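Local coordinates for protein peptidoglycan-N-acetylmuramic acid deacetylase PdaA (Bacillus subtilis, PDB 1W1B) that deacetylates N-acetylmuramic acid residues in peptidoglycan glycan strands, a step in forming the muramic delta-lactam of the spore cortex, and is required for germination, at residues 119-124 and 134-139. Residues are numbered along the deposited sequence; the frame is centred on the assembly and turned at random.
Sequences SFHHPD and QDELDS. With CD (cadmium ion), chain D; CD (cadmium ion), chain C.
E136 of helix 130-148 makes a polar, hydrogen-bonded contact with F120 and H121 in the metal-binding loop 119-124, which follows strand 114-117. A bend at chi2 (-59°) helps bring the E136 carboxylate to the loop, where it grips H121 twice. OE1 accepts the backbone N of H121 at 2.7 Å, nearly straight at 176°, while OE2 takes ND1 of the same residue at 2.6 Å, a His-carboxylate hydrogen bond. Both oxygens use their syn lone pairs, and OE2 lies close to the imidazole plane although ring and carboxylate planes are 53° apart. With ND1 donating, NE2 is left to bind a cadmium ion at 2.6 Å. The main chain adds a third bond, F120 N to E136 O at 2.9 Å. Two carbons pack against oxygens beside these bonds: P123 CD sits 3.5 Å from E136 OE1, and F120 CB lies 3.3 Å from S139 OG, a hydroxyl already donating to D135 O. Replacing E136 by an alanine is likely to leave the backbone N and ND1 of H121 without their carboxylate acceptor and the imidazole freer to turn. The CB of H122 is directed away from the helix, and its NE2 binds a second cadmium ion at 2.4 Å together with H118 and three waters. The contact thus ties helix 130-148 to the loop that supplies H122 to the divalent-metal site of the NodB homology domain, as in family 4 carbohydrate esterases.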
ATOM      1  N   SER A 119     -10.786  -2.319  -1.778  1.00 24.51           N
ATOM      2  CA  SER A 119     -12.243  -2.330  -2.041  1.00 27.04           C
ATOM      3  C   SER A 119     -12.611  -2.885  -3.413  1.00 26.80           C
ATOM      4  O   SER A 119     -11.837  -2.800  -4.366  1.00 27.91           O
ATOM      5  CB  SER A 119     -12.870  -0.938  -1.896  1.00 24.21           C
ATOM      6  OG  SER A 119     -12.657  -0.185  -3.071  1.00 27.18           O
ATOM      7  N   PHE A 120     -13.815  -3.434  -3.516  1.00 26.95           N
ATOM      8  CA  PHE A 120     -14.246  -4.042  -4.764  1.00 28.62           C
ATOM      9  C   PHE A 120     -14.399  -3.094  -5.941  1.00 28.75           C
ATOM     10  O   PHE A 120     -13.807  -3.324  -7.003  1.00 29.25           O
ATOM     11  CB  PHE A 120     -15.554  -4.829  -4.570  1.00 27.32           C
ATOM     12  CG  PHE A 120     -15.797  -5.838  -5.657  1.00 30.23           C
ATOM     13  CD1 PHE A 120     -16.468  -5.483  -6.822  1.00 30.37           C
ATOM     14  CD2 PHE A 120     -15.244  -7.118  -5.566  1.00 30.91           C
ATOM     15  CE1 PHE A 120     -16.576  -6.383  -7.888  1.00 32.31           C
ATOM     16  CE2 PHE A 120     -15.345  -8.028  -6.625  1.00 31.66           C
ATOM     17  CZ  PHE A 120     -16.009  -7.659  -7.788  1.00 32.13           C
ATOM     18  N   HIS A 121     -15.181  -2.032  -5.762  1.00 29.08           N
ATOM     19  CA  HIS A 121     -15.409  -1.086  -6.846  1.00 28.79           C
ATOM     20  C   HIS A 121     -14.585   0.180  -6.743  1.00 28.45           C
ATOM     21  O   HIS A 121     -14.751   1.078  -7.558  1.00 30.27           O
ATOM     22  CB  HIS A 121     -16.892  -0.696  -6.944  1.00 28.55           C
ATOM     23  CG  HIS A 121     -17.812  -1.847  -7.204  1.00 28.23           C
ATOM     24  ND1 HIS A 121     -18.515  -2.479  -6.201  1.00 28.50           N
ATOM     25  CD2 HIS A 121     -18.142  -2.483  -8.353  1.00 28.26           C
ATOM     26  CE1 HIS A 121     -19.241  -3.451  -6.722  1.00 28.53           C
ATOM     27  NE2 HIS A 121     -19.031  -3.474  -8.025  1.00 28.99           N
ATOM     28  N   HIS A 122     -13.700   0.258  -5.753  1.00 29.49           N
ATOM     29  CA  HIS A 122     -12.855   1.436  -5.579  1.00 30.05           C
ATOM     30  C   HIS A 122     -13.706   2.717  -5.473  1.00 31.04           C
ATOM     31  O   HIS A 122     -13.425   3.727  -6.124  1.00 30.30           O
ATOM     32  CB  HIS A 122     -11.870   1.543  -6.754  1.00 28.54           C
ATOM     33  CG  HIS A 122     -10.688   2.430  -6.487  1.00 29.65           C
ATOM     34  ND1 HIS A 122     -10.617   3.736  -6.921  1.00 30.03           N
ATOM     35  CD2 HIS A 122      -9.514   2.183  -5.857  1.00 30.64           C
ATOM     36  CE1 HIS A 122      -9.452   4.255  -6.573  1.00 29.72           C
ATOM     37  NE2 HIS A 122      -8.763   3.333  -5.925  1.00 31.69           N
ATOM     38  N   PRO A 123     -14.767   2.686  -4.649  1.00 32.30           N
ATOM     39  CA  PRO A 123     -15.614   3.877  -4.500  1.00 33.32           C
ATOM     40  C   PRO A 123     -15.071   4.790  -3.401  1.00 33.60           C
ATOM     41  O   PRO A 123     -14.105   4.450  -2.714  1.00 34.86           O
ATOM     42  CB  PRO A 123     -16.952   3.282  -4.086  1.00 32.08           C
ATOM     43  CG  PRO A 123     -16.492   2.191  -3.124  1.00 33.80           C
ATOM     44  CD  PRO A 123     -15.331   1.543  -3.892  1.00 32.26           C
ATOM     45  N   ASP A 124     -15.688   5.954  -3.251  1.00 33.07           N
ATOM     46  CA  ASP A 124     -15.326   6.866  -2.183  1.00 33.37           C
ATOM     47  C   ASP A 124     -16.152   6.276  -1.042  1.00 34.10           C
ATOM     48  O   ASP A 124     -17.379   6.385  -1.040  1.00 34.00           O
ATOM     49  CB  ASP A 124     -15.824   8.282  -2.466  1.00 34.45           C
ATOM     50  CG  ASP A 124     -15.550   9.230  -1.308  1.00 35.44           C
ATOM     51  OD1 ASP A 124     -15.483   8.777  -0.146  1.00 35.82           O
ATOM     52  OD2 ASP A 124     -15.411  10.438  -1.552  1.00 38.84           O
ATOM     53  N   GLN A 134     -19.114  -2.925   4.151  1.00 31.15           N
ATOM     54  CA  GLN A 134     -18.854  -4.327   4.462  1.00 30.89           C
ATOM     55  C   GLN A 134     -18.791  -5.183   3.198  1.00 31.07           C
ATOM     56  O   GLN A 134     -17.909  -6.042   3.060  1.00 30.31           O
ATOM     57  CB  GLN A 134     -19.950  -4.888   5.391  1.00 32.93           C
ATOM     58  CG  GLN A 134     -19.821  -6.400   5.671  1.00 36.05           C
ATOM     59  CD  GLN A 134     -20.949  -6.955   6.545  1.00 41.07           C
ATOM     60  OE1 GLN A 134     -22.135  -6.801   6.229  1.00 44.15           O
ATOM     61  NE2 GLN A 134     -20.580  -7.612   7.642  1.00 40.95           N
ATOM     62  N   ASP A 135     -19.733  -4.958   2.282  1.00 31.15           N
ATOM     63  CA  ASP A 135     -19.759  -5.744   1.063  1.00 31.28           C
ATOM     64  C   ASP A 135     -18.613  -5.354   0.139  1.00 29.75           C
ATOM     65  O   ASP A 135     -18.025  -6.207  -0.521  1.00 31.05           O
ATOM     66  CB  ASP A 135     -21.097  -5.594   0.344  1.00 32.59           C
ATOM     67  CG  ASP A 135     -21.237  -6.575  -0.805  1.00 33.42           C
ATOM     68  OD1 ASP A 135     -21.016  -7.779  -0.580  1.00 37.45           O
ATOM     69  OD2 ASP A 135     -21.563  -6.161  -1.929  1.00 36.55           O
ATOM     70  N   GLU A 136     -18.296  -4.065   0.100  1.00 27.80           N
ATOM     71  CA  GLU A 136     -17.194  -3.590  -0.721  1.00 28.73           C
ATOM     72  C   GLU A 136     -15.877  -4.282  -0.332  1.00 27.15           C
ATOM     73  O   GLU A 136     -15.077  -4.625  -1.197  1.00 25.62           O
ATOM     74  CB  GLU A 136     -17.029  -2.069  -0.576  1.00 30.35           C
ATOM     75  CG  GLU A 136     -17.903  -1.251  -1.521  1.00 32.01           C
ATOM     76  CD  GLU A 136     -17.632  -1.573  -2.979  1.00 33.91           C
ATOM     77  OE1 GLU A 136     -16.450  -1.729  -3.348  1.00 32.63           O
ATOM     78  OE2 GLU A 136     -18.598  -1.663  -3.763  1.00 35.38           O
ATOM     79  N   LEU A 137     -15.660  -4.491   0.966  1.00 25.66           N
ATOM     80  CA  LEU A 137     -14.427  -5.117   1.427  1.00 25.65           C
ATOM     81  C   LEU A 137     -14.476  -6.644   1.415  1.00 23.95           C
ATOM     82  O   LEU A 137     -13.536  -7.291   0.959  1.00 24.40           O
ATOM     83  CB  LEU A 137     -14.077  -4.618   2.834  1.00 24.96           C
ATOM     84  CG  LEU A 137     -14.069  -3.090   3.023  1.00 27.43           C
ATOM     85  CD1 LEU A 137     -13.510  -2.743   4.404  1.00 28.13           C
ATOM     86  CD2 LEU A 137     -13.230  -2.428   1.946  1.00 25.72           C
ATOM     87  N   ASP A 138     -15.563  -7.227   1.906  1.00 24.04           N
ATOM     88  CA  ASP A 138     -15.652  -8.686   1.940  1.00 25.48           C
ATOM     89  C   ASP A 138     -15.563  -9.332   0.561  1.00 24.29           C
ATOM     90  O   ASP A 138     -14.898 -10.361   0.403  1.00 21.22           O
ATOM     91  CB  ASP A 138     -16.952  -9.165   2.630  1.00 28.12           C
ATOM     92  CG  ASP A 138     -17.106 -10.704   2.592  1.00 31.74           C
ATOM     93  OD1 ASP A 138     -17.953 -11.213   1.820  1.00 32.80           O
ATOM     94  OD2 ASP A 138     -16.365 -11.414   3.323  1.00 29.07           O
ATOM     95  N   SER A 139     -16.228  -8.730  -0.429  1.00 24.58           N
ATOM     96  CA  SER A 139     -16.242  -9.286  -1.774  1.00 26.80           C
ATOM     97  C   SER A 139     -14.846  -9.415  -2.387  1.00 26.97           C
ATOM     98  O   SER A 139     -14.610 -10.299  -3.218  1.00 28.68           O
ATOM     99  CB  SER A 139     -17.192  -8.481  -2.683  1.00 26.44           C
ATOM    100  OG  SER A 139     -16.947  -7.087  -2.600  1.00 32.75           O
TER
HETATM  101 CD    CD D1260     -20.250  -5.232  -9.463  0.50 32.18          CD
HETATM  102 CD    CD C1259      -6.357   3.530  -5.966  0.50 23.97          CD
HETATM  103  O   HOH W   1      -3.776   4.423  -5.748  1.00 25.90           O
HETATM  104  O   HOH W   2      -6.389   5.245  -4.305  1.00 21.76           O
HETATM  105  O   HOH W   3      -5.786   1.878  -7.640  1.00 28.07           O
HETATM  106  O   HOH W   4     -19.531  -7.774  -9.907  1.00 46.13           O